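Local coordinates for uncharacterized protein (PDB 4R7F) that is of unknown function but carries a first domain of the type 9 secretion system plug protein family and has three domains with an immunoglobulin-like beta-sandwich fold, at residues Ile14-Val19 against Leu338-Ser343; Thr81-Phe86 against Ile118-Glu123; Glu240-His245 against Tyr249-Met254. All coordinates share one frame; numbering follows the deposited sequence.

In the fold
Interaction 1 lies almost midway between the other two: its centre is about 18 Å from that of interaction 2 and about 17 Å from that of interaction 3, while those two are about 34 Å apart. None touches another. Along the chain, interaction 1 opens first and closes last; interactions 2 and 3 follow one another within the span it encloses. Interaction 2 lies wholly in the region of the plug-protein first domain. Interaction 3 is the hairpin at one border of the mixed sheet that also contains strand 332-340. Interaction 1 brings that strand up to strand 14-21, so the early and late parts of the chain meet there.

Interaction 1: residues Ile14-Val19 against Leu338-Ser343; sequences IKTLQV and LLKQGS
Thr16 and Lys340 meet with their side chains crossing at about a right angle. The hydroxyl OG1 of Thr16 packs 3.8 Å from CB of Lys340, and its methyl CG2 rests against the lysine chain further out, 4.2 Å from CD. A water fills in beside this contact and ties the two residues together. It is 2.6 Å from Thr16 OG1, and it accepts a hydrogen bond from Lys340 N across 2.8 Å, so the water links the Thr16 hydroxyl to the backbone N-H of Lys340. A looser apolar touch follows one residue earlier on one segment and two on the other: Lys15 CE approaches Leu338 CD2 to 4.3 Å.

The contact is a junction between two separate sheets. Residues 14-19 belong to an outermost strand of the four-stranded antiparallel sheet 14-21, 39-46, 96-103 and 86-88, whereas Leu338 to Lys340 finish strand 332-340 of a mixed sheet. No direct hydrogen bond passes between the two segments.

Thr16 has positive backbone angles (phi 62°), a left-handed kink within its strand, and consecutive residues Lys15 and Thr16 both turn toward the other segment instead of taking opposite faces. Lys15 and Gln18 remain bonded through their backbones to Asp44 and Asn42 of the adjacent strand. On Lys340, CG stands anti to the backbone N (chi1 -165°) and the chain beyond it is extended, carrying NZ away from the water to a salt bridge with Asp44 and a hydrogen bond to Asp285 O. Thr16 OG1 has a second polar partner in Tyr290 OH, from strand 290-298, and Ile276 touches both Thr16 and Lys340.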
# COMPACT_ATOMS: atom_id res chain seq x y z
N ILE A 14 -22.73 20.72 -14.28
CA ILE A 14 -22.35 19.52 -13.53
C ILE A 14 -20.90 19.66 -13.04
O ILE A 14 -20.00 19.98 -13.81
CB ILE A 14 -22.51 18.26 -14.47
CG1 ILE A 14 -23.97 18.07 -14.90
CG2 ILE A 14 -21.94 16.98 -13.87
CD1 ILE A 14 -24.93 17.88 -13.75
N LYS A 15 -20.64 19.40 -11.77
CA LYS A 15 -19.27 19.51 -11.25
C LYS A 15 -18.99 18.37 -10.33
O LYS A 15 -19.92 17.76 -9.77
CB LYS A 15 -19.08 20.80 -10.49
CG LYS A 15 -19.32 22.07 -11.29
CD LYS A 15 -18.22 22.30 -12.31
CE LYS A 15 -18.37 23.68 -12.94
NZ LYS A 15 -18.01 23.75 -14.39
N THR A 16 -17.70 18.07 -10.18
CA THR A 16 -17.18 17.20 -9.13
C THR A 16 -17.76 15.82 -9.27
O THR A 16 -18.22 15.18 -8.31
CB THR A 16 -17.45 17.83 -7.74
OG1 THR A 16 -17.06 19.21 -7.78
CG2 THR A 16 -16.67 17.13 -6.66
N LEU A 17 -17.76 15.36 -10.52
CA LEU A 17 -18.12 13.98 -10.81
C LEU A 17 -17.06 13.05 -10.23
O LEU A 17 -15.90 13.15 -10.57
CB LEU A 17 -18.21 13.76 -12.30
CG LEU A 17 -18.51 12.34 -12.74
CD1 LEU A 17 -19.90 11.92 -12.31
CD2 LEU A 17 -18.39 12.27 -14.25
N GLN A 18 -17.50 12.15 -9.36
CA GLN A 18 -16.67 11.11 -8.79
C GLN A 18 -17.29 9.74 -9.07
O GLN A 18 -18.50 9.56 -8.94
CB GLN A 18 -16.58 11.27 -7.28
CG GLN A 18 -15.98 12.59 -6.84
CD GLN A 18 -15.92 12.73 -5.32
OE1 GLN A 18 -16.79 13.35 -4.68
NE2 GLN A 18 -14.89 12.17 -4.74
N VAL A 19 -16.41 8.82 -9.45
CA VAL A 19 -16.68 7.41 -9.58
C VAL A 19 -15.71 6.62 -8.68
O VAL A 19 -14.50 6.63 -8.90
CB VAL A 19 -16.52 6.99 -11.04
CG1 VAL A 19 -16.84 5.51 -11.22
CG2 VAL A 19 -17.39 7.88 -11.93
N LEU A 338 -13.35 26.50 -11.45
CA LEU A 338 -14.27 26.44 -10.33
C LEU A 338 -14.27 25.01 -9.75
O LEU A 338 -14.67 24.06 -10.41
CB LEU A 338 -15.67 26.83 -10.78
CG LEU A 338 -16.72 27.02 -9.67
CD1 LEU A 338 -16.52 28.36 -8.97
CD2 LEU A 338 -18.13 26.94 -10.22
N LEU A 339 -13.85 24.93 -8.50
CA LEU A 339 -13.61 23.71 -7.76
C LEU A 339 -14.27 23.78 -6.38
O LEU A 339 -14.29 24.84 -5.70
CB LEU A 339 -12.10 23.49 -7.58
CG LEU A 339 -11.32 23.17 -8.87
CD1 LEU A 339 -9.83 23.12 -8.63
CD2 LEU A 339 -11.78 21.86 -9.46
N LYS A 340 -14.80 22.63 -5.97
CA LYS A 340 -15.32 22.41 -4.63
C LYS A 340 -14.17 22.23 -3.66
O LYS A 340 -13.17 21.55 -3.95
CB LYS A 340 -16.20 21.18 -4.63
CG LYS A 340 -17.10 20.99 -3.43
CD LYS A 340 -17.91 19.70 -3.58
CE LYS A 340 -19.10 19.66 -2.63
NZ LYS A 340 -20.18 18.78 -3.13
N GLN A 341 -14.31 22.85 -2.51
CA GLN A 341 -13.30 22.81 -1.47
C GLN A 341 -12.85 21.41 -1.10
O GLN A 341 -13.67 20.49 -0.98
CB GLN A 341 -13.84 23.45 -0.20
CG GLN A 341 -14.09 24.93 -0.28
CD GLN A 341 -14.67 25.41 1.03
OE1 GLN A 341 -15.87 25.22 1.29
NE2 GLN A 341 -13.83 25.99 1.87
N GLY A 342 -11.54 21.27 -0.84
CA GLY A 342 -10.95 20.00 -0.47
C GLY A 342 -9.43 19.95 -0.70
O GLY A 342 -8.78 20.99 -0.85
N SER A 343 -8.89 18.73 -0.72
CA SER A 343 -7.47 18.46 -1.03
C SER A 343 -7.40 17.92 -2.42
O SER A 343 -8.06 16.92 -2.74
CB SER A 343 -6.86 17.41 -0.08
OG SER A 343 -7.09 17.76 1.27
O HOH W 1 -14.75 20.45 -7.75

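Interaction 2: residues Thr81-Phe86 against Ile118-Glu123; sequences TTIDDF and IQVYNE
Thr82 sets its OG1 beside the backbone N, with chi1 at -56°, and Glu123 sends an extended chain beyond CG to meet it; in Ile83 CG1 likewise lies beside the backbone N, and a fully stretched chi2 of 180° pushes CD1 out toward Val120. Thr82 lies on strand 81-82 and Val120 on strand 114-122 of a mixed sheet in the plug-protein first domain, with Glu123 in the loop just beyond the latter. Both strands pair antiparallel with strand 53-60, so the contact reaches across an intervening strand rather than along a shared ladder. That explains why the nearest backbones are far apart, with Thr82 CA 8.1 Å from Glu123 CA, and why side chains alone make the link.

In the conformer of Thr82 described here, one of two modelled, OG1 donates a hydrogen bond of 2.8 Å to Glu123 OE2. The hydroxyl does not approach within the carboxylate plane: it comes from above, 46° out of it, and the two side chains cross at about a right angle. Since Thr82 also occupies another position, this bond may be made only part of the time. The other carboxylate oxygen, OE1, is held by a salt bridge to NE of Arg52, whose side chain Thr82 touches as well.

The second half of the contact is apolar and buried. Tyr55 of the intervening strand packs on Ile83, and Phe131 of strand 129-138 packs on Val120. Ile83 and Val120 reach toward each other tip to tip, Ile83 CD1 meeting both valine methyls, CG1 at 3.9 Å and CG2 at 4.2 Å.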
# COMPACT_ATOMS: atom_id res chain seq x y z
N THR A 81 -33.89 5.27 -15.59
CA THR A 81 -34.26 5.34 -14.20
C THR A 81 -33.90 6.69 -13.57
O THR A 81 -32.86 7.28 -13.89
CB THR A 81 -33.54 4.26 -13.41
OG1 THR A 81 -33.63 3.01 -14.12
CG2 THR A 81 -34.13 4.16 -12.00
N THR A 82 -34.76 7.14 -12.66
CA THR A 82 -34.54 8.42 -11.99
C THR A 82 -33.48 8.33 -10.89
O THR A 82 -33.25 7.30 -10.25
CB THR A 82 -35.87 9.05 -11.47
OG1 THR A 82 -36.79 9.17 -12.56
CG2 THR A 82 -35.65 10.45 -10.91
N ILE A 83 -32.75 9.43 -10.73
CA ILE A 83 -31.75 9.56 -9.67
C ILE A 83 -32.43 10.31 -8.52
O ILE A 83 -32.69 11.52 -8.60
CB ILE A 83 -30.48 10.26 -10.17
CG1 ILE A 83 -29.91 9.49 -11.37
CG2 ILE A 83 -29.44 10.35 -9.06
CD1 ILE A 83 -28.65 10.09 -11.97
N ASP A 84 -32.74 9.55 -7.46
CA ASP A 84 -33.60 10.04 -6.39
C ASP A 84 -32.77 10.54 -5.21
O ASP A 84 -33.20 11.43 -4.51
CB ASP A 84 -34.57 8.94 -5.93
CG ASP A 84 -35.61 8.58 -6.99
OD1 ASP A 84 -35.94 9.46 -7.82
OD2 ASP A 84 -36.10 7.43 -7.00
N ASP A 85 -31.57 9.99 -5.00
CA ASP A 85 -30.82 10.32 -3.78
C ASP A 85 -30.06 11.65 -3.94
O ASP A 85 -28.96 11.69 -4.48
CB ASP A 85 -29.92 9.15 -3.36
CG ASP A 85 -29.14 9.42 -2.05
OD1 ASP A 85 -28.96 10.58 -1.61
OD2 ASP A 85 -28.65 8.42 -1.48
N PHE A 86 -30.66 12.73 -3.46
CA PHE A 86 -30.03 14.04 -3.53
C PHE A 86 -30.31 14.94 -2.34
O PHE A 86 -31.27 14.74 -1.60
CB PHE A 86 -30.50 14.75 -4.81
CG PHE A 86 -31.83 15.43 -4.68
CD1 PHE A 86 -33.00 14.72 -4.86
CD2 PHE A 86 -31.91 16.79 -4.40
CE1 PHE A 86 -34.23 15.35 -4.76
CE2 PHE A 86 -33.14 17.43 -4.29
CZ PHE A 86 -34.30 16.71 -4.46
N ILE A 118 -22.32 4.71 -17.73
CA ILE A 118 -23.56 5.27 -17.23
C ILE A 118 -23.73 6.65 -17.82
O ILE A 118 -22.96 7.55 -17.50
CB ILE A 118 -23.55 5.38 -15.69
CG1 ILE A 118 -23.39 4.01 -15.05
CG2 ILE A 118 -24.83 6.00 -15.20
CD1 ILE A 118 -24.28 2.93 -15.64
N GLN A 119 -24.73 6.83 -18.68
CA GLN A 119 -24.93 8.14 -19.30
C GLN A 119 -26.09 8.78 -18.60
O GLN A 119 -27.12 8.16 -18.46
CB GLN A 119 -25.22 8.01 -20.77
CG GLN A 119 -24.22 7.12 -21.44
CD GLN A 119 -23.95 7.55 -22.84
OE1 GLN A 119 -24.64 7.17 -23.78
NE2 GLN A 119 -22.92 8.37 -22.98
N VAL A 120 -25.90 10.00 -18.12
CA VAL A 120 -26.92 10.71 -17.37
C VAL A 120 -27.44 11.88 -18.19
O VAL A 120 -26.74 12.44 -19.03
CB VAL A 120 -26.42 11.15 -15.99
CG1 VAL A 120 -27.49 11.94 -15.24
CG2 VAL A 120 -25.97 9.92 -15.19
N TYR A 121 -28.71 12.20 -17.99
CA TYR A 121 -29.36 13.27 -18.74
C TYR A 121 -30.47 13.85 -17.89
O TYR A 121 -30.92 13.20 -16.91
CB TYR A 121 -29.94 12.75 -20.09
CG TYR A 121 -30.88 11.56 -19.96
CD1 TYR A 121 -32.26 11.75 -19.77
CD2 TYR A 121 -30.40 10.24 -19.99
CE1 TYR A 121 -33.12 10.67 -19.64
CE2 TYR A 121 -31.27 9.16 -19.84
CZ TYR A 121 -32.62 9.38 -19.67
OH TYR A 121 -33.48 8.32 -19.54
N ASN A 122 -30.88 15.06 -18.24
CA ASN A 122 -32.08 15.68 -17.70
C ASN A 122 -33.29 14.98 -18.29
O ASN A 122 -33.36 14.86 -19.52
CB ASN A 122 -32.09 17.14 -18.12
CG ASN A 122 -33.10 17.95 -17.35
OD1 ASN A 122 -34.23 17.50 -17.05
ND2 ASN A 122 -32.71 19.16 -17.02
N GLU A 123 -34.24 14.52 -17.46
CA GLU A 123 -35.43 13.79 -17.95
C GLU A 123 -36.16 14.51 -19.09
O GLU A 123 -36.63 13.86 -20.01
CB GLU A 123 -36.44 13.51 -16.84
CG GLU A 123 -36.07 12.34 -15.95
CD GLU A 123 -37.22 11.86 -15.08
OE1 GLU A 123 -38.05 12.68 -14.60
OE2 GLU A 123 -37.29 10.63 -14.86

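Interaction 3: residues Glu240-His245 against Tyr249-Met254; sequences ENISFH and YNVELM
Asn250 O is gripped from three directions. Ser243 N donates to it at 3.1 Å, in the carbonyl plane; a water donates a second hydrogen bond at 2.9 Å; and the CA-H of Ile242 adds a weaker contact. That same water hydrogen-bonds to Ser243 OG, bridging the pair. The return bond, Asn250 N to Ser243 O, is the straighter of the two backbone links, 2.8 Å long with 163° at the hydrogen.

Further along, Glu240 N donates to Glu252 O at 2.8 Å. Asn241 N makes a weak bond to the same Glu252 O, at 3.4 Å. Two residues thus face one, which is a classic beta bulge in an antiparallel hairpin, strand 239-245 with strand 248-253. The hairpin is at the margin of a mixed sheet, and its second strand runs parallel to strand 290-298.

One face of the hairpin bears Ile242, Phe244, Tyr249 and Val251. A chi1 of -180° swings the Phe244 ring away from its own backbone N and turns its edge to the face of Tyr249, an edge-to-face pair with planes at 62°. Phe244 CD1 stands 3.6 Å above the tyrosine ring, over its centre, while Ile242 CG2 touches Tyr249 CD1. A serine in place of Tyr249 would probably leave the Phe244 edge with no ring to lean on, free to turn, and take away the ring carbon that Ile242 CG2 touches.

The face of Asn241, Ser243, Asn250 and Glu252 is polar and watery. One water accepts from Asn241 ND2 and donates to Glu252 OE1. At the end of the first strand, the edge of the His245 ring has Asn250 ND2 in its plane; this ND2 reaches His245 O through another water, while Asn250 OD1 is taken by NE2 of His294.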
# COMPACT_ATOMS: atom_id res chain seq x y z
N GLU A 240 -1.52 30.96 -1.82
CA GLU A 240 -0.80 32.23 -1.63
C GLU A 240 -1.74 33.25 -0.99
O GLU A 240 -1.32 34.07 -0.20
CB GLU A 240 -0.28 32.73 -2.98
CG GLU A 240 0.58 33.99 -2.98
CD GLU A 240 1.93 33.80 -2.29
OE1 GLU A 240 2.63 32.80 -2.56
OE2 GLU A 240 2.30 34.69 -1.48
N ASN A 241 -3.03 33.18 -1.33
CA ASN A 241 -4.00 34.14 -0.86
C ASN A 241 -5.39 33.75 -1.32
O ASN A 241 -5.57 33.13 -2.37
CB ASN A 241 -3.67 35.55 -1.37
CG ASN A 241 -4.55 36.63 -0.74
OD1 ASN A 241 -4.71 36.71 0.48
ND2 ASN A 241 -5.14 37.45 -1.60
N ILE A 242 -6.36 34.09 -0.50
CA ILE A 242 -7.77 33.94 -0.82
C ILE A 242 -8.43 35.31 -0.70
O ILE A 242 -8.09 36.08 0.19
CB ILE A 242 -8.45 32.99 0.16
CG1 ILE A 242 -7.95 31.57 -0.06
CG2 ILE A 242 -9.95 33.06 -0.03
CD1 ILE A 242 -8.14 30.64 1.12
N SER A 243 -9.32 35.61 -1.64
CA SER A 243 -9.93 36.93 -1.75
C SER A 243 -11.37 36.74 -2.25
O SER A 243 -11.72 35.66 -2.72
CB SER A 243 -9.11 37.81 -2.70
OG SER A 243 -9.18 37.27 -4.01
N PHE A 244 -12.22 37.76 -2.13
CA PHE A 244 -13.62 37.61 -2.54
C PHE A 244 -13.95 38.60 -3.62
O PHE A 244 -13.77 39.78 -3.43
CB PHE A 244 -14.59 37.78 -1.37
CG PHE A 244 -16.05 37.61 -1.77
CD1 PHE A 244 -16.60 36.35 -1.93
CD2 PHE A 244 -16.86 38.71 -2.01
CE1 PHE A 244 -17.91 36.19 -2.34
CE2 PHE A 244 -18.17 38.55 -2.42
CZ PHE A 244 -18.70 37.29 -2.57
N HIS A 245 -14.45 38.11 -4.75
CA HIS A 245 -14.91 38.97 -5.85
C HIS A 245 -16.28 38.46 -6.31
O HIS A 245 -16.40 37.44 -7.00
CB HIS A 245 -13.87 39.03 -6.99
CG HIS A 245 -12.57 39.63 -6.56
ND1 HIS A 245 -11.50 38.87 -6.12
CD2 HIS A 245 -12.16 40.92 -6.48
CE1 HIS A 245 -10.49 39.66 -5.81
NE2 HIS A 245 -10.87 40.91 -6.01
N TYR A 249 -15.43 33.36 -3.92
CA TYR A 249 -14.07 33.40 -3.37
C TYR A 249 -13.09 32.90 -4.42
O TYR A 249 -13.43 32.03 -5.21
CB TYR A 249 -13.94 32.54 -2.12
CG TYR A 249 -14.59 33.18 -0.95
CD1 TYR A 249 -13.90 34.11 -0.18
CD2 TYR A 249 -15.90 32.87 -0.60
CE1 TYR A 249 -14.50 34.71 0.90
CE2 TYR A 249 -16.50 33.46 0.49
CZ TYR A 249 -15.80 34.39 1.24
OH TYR A 249 -16.40 34.99 2.34
N ASN A 250 -11.90 33.47 -4.43
CA ASN A 250 -10.87 33.17 -5.39
C ASN A 250 -9.64 32.71 -4.64
O ASN A 250 -9.11 33.42 -3.78
CB ASN A 250 -10.49 34.41 -6.22
CG ASN A 250 -11.49 34.68 -7.35
OD1 ASN A 250 -11.18 34.45 -8.51
ND2 ASN A 250 -12.68 35.17 -7.01
N VAL A 251 -9.18 31.52 -4.99
CA VAL A 251 -7.96 30.98 -4.44
C VAL A 251 -6.77 31.14 -5.37
O VAL A 251 -6.71 30.48 -6.40
CB VAL A 251 -8.12 29.50 -4.16
CG1 VAL A 251 -6.87 29.00 -3.44
CG2 VAL A 251 -9.40 29.26 -3.36
N GLU A 252 -5.83 32.00 -5.00
CA GLU A 252 -4.59 32.14 -5.75
C GLU A 252 -3.61 31.10 -5.23
O GLU A 252 -3.17 31.17 -4.09
CB GLU A 252 -4.01 33.56 -5.63
CG GLU A 252 -3.03 33.94 -6.75
CD GLU A 252 -1.92 34.90 -6.30
OE1 GLU A 252 -2.04 35.45 -5.18
OE2 GLU A 252 -0.92 35.11 -7.04
N LEU A 253 -3.30 30.11 -6.06
CA LEU A 253 -2.34 29.12 -5.69
C LEU A 253 -0.96 29.72 -5.88
O LEU A 253 -0.75 30.59 -6.74
CB LEU A 253 -2.44 27.86 -6.57
CG LEU A 253 -3.70 27.02 -6.53
CD1 LEU A 253 -3.63 25.82 -7.48
CD2 LEU A 253 -3.89 26.53 -5.14
N MSE A 254 -0.03 29.25 -5.06
CA MSE A 254 1.37 29.57 -5.20
C MSE A 254 1.82 29.13 -6.56
O MSE A 254 1.23 28.23 -7.18
CB MSE A 254 2.17 28.82 -4.15
CG MSE A 254 1.95 29.42 -2.75
SE MSE A 254 2.98 28.34 -1.46
CE MSE A 254 2.55 29.48 0.09
O HOH W 2 -4.87 36.90 -4.66
O HOH W 3 -7.03 35.36 -4.50
O HOH W 4 -14.84 36.03 -9.11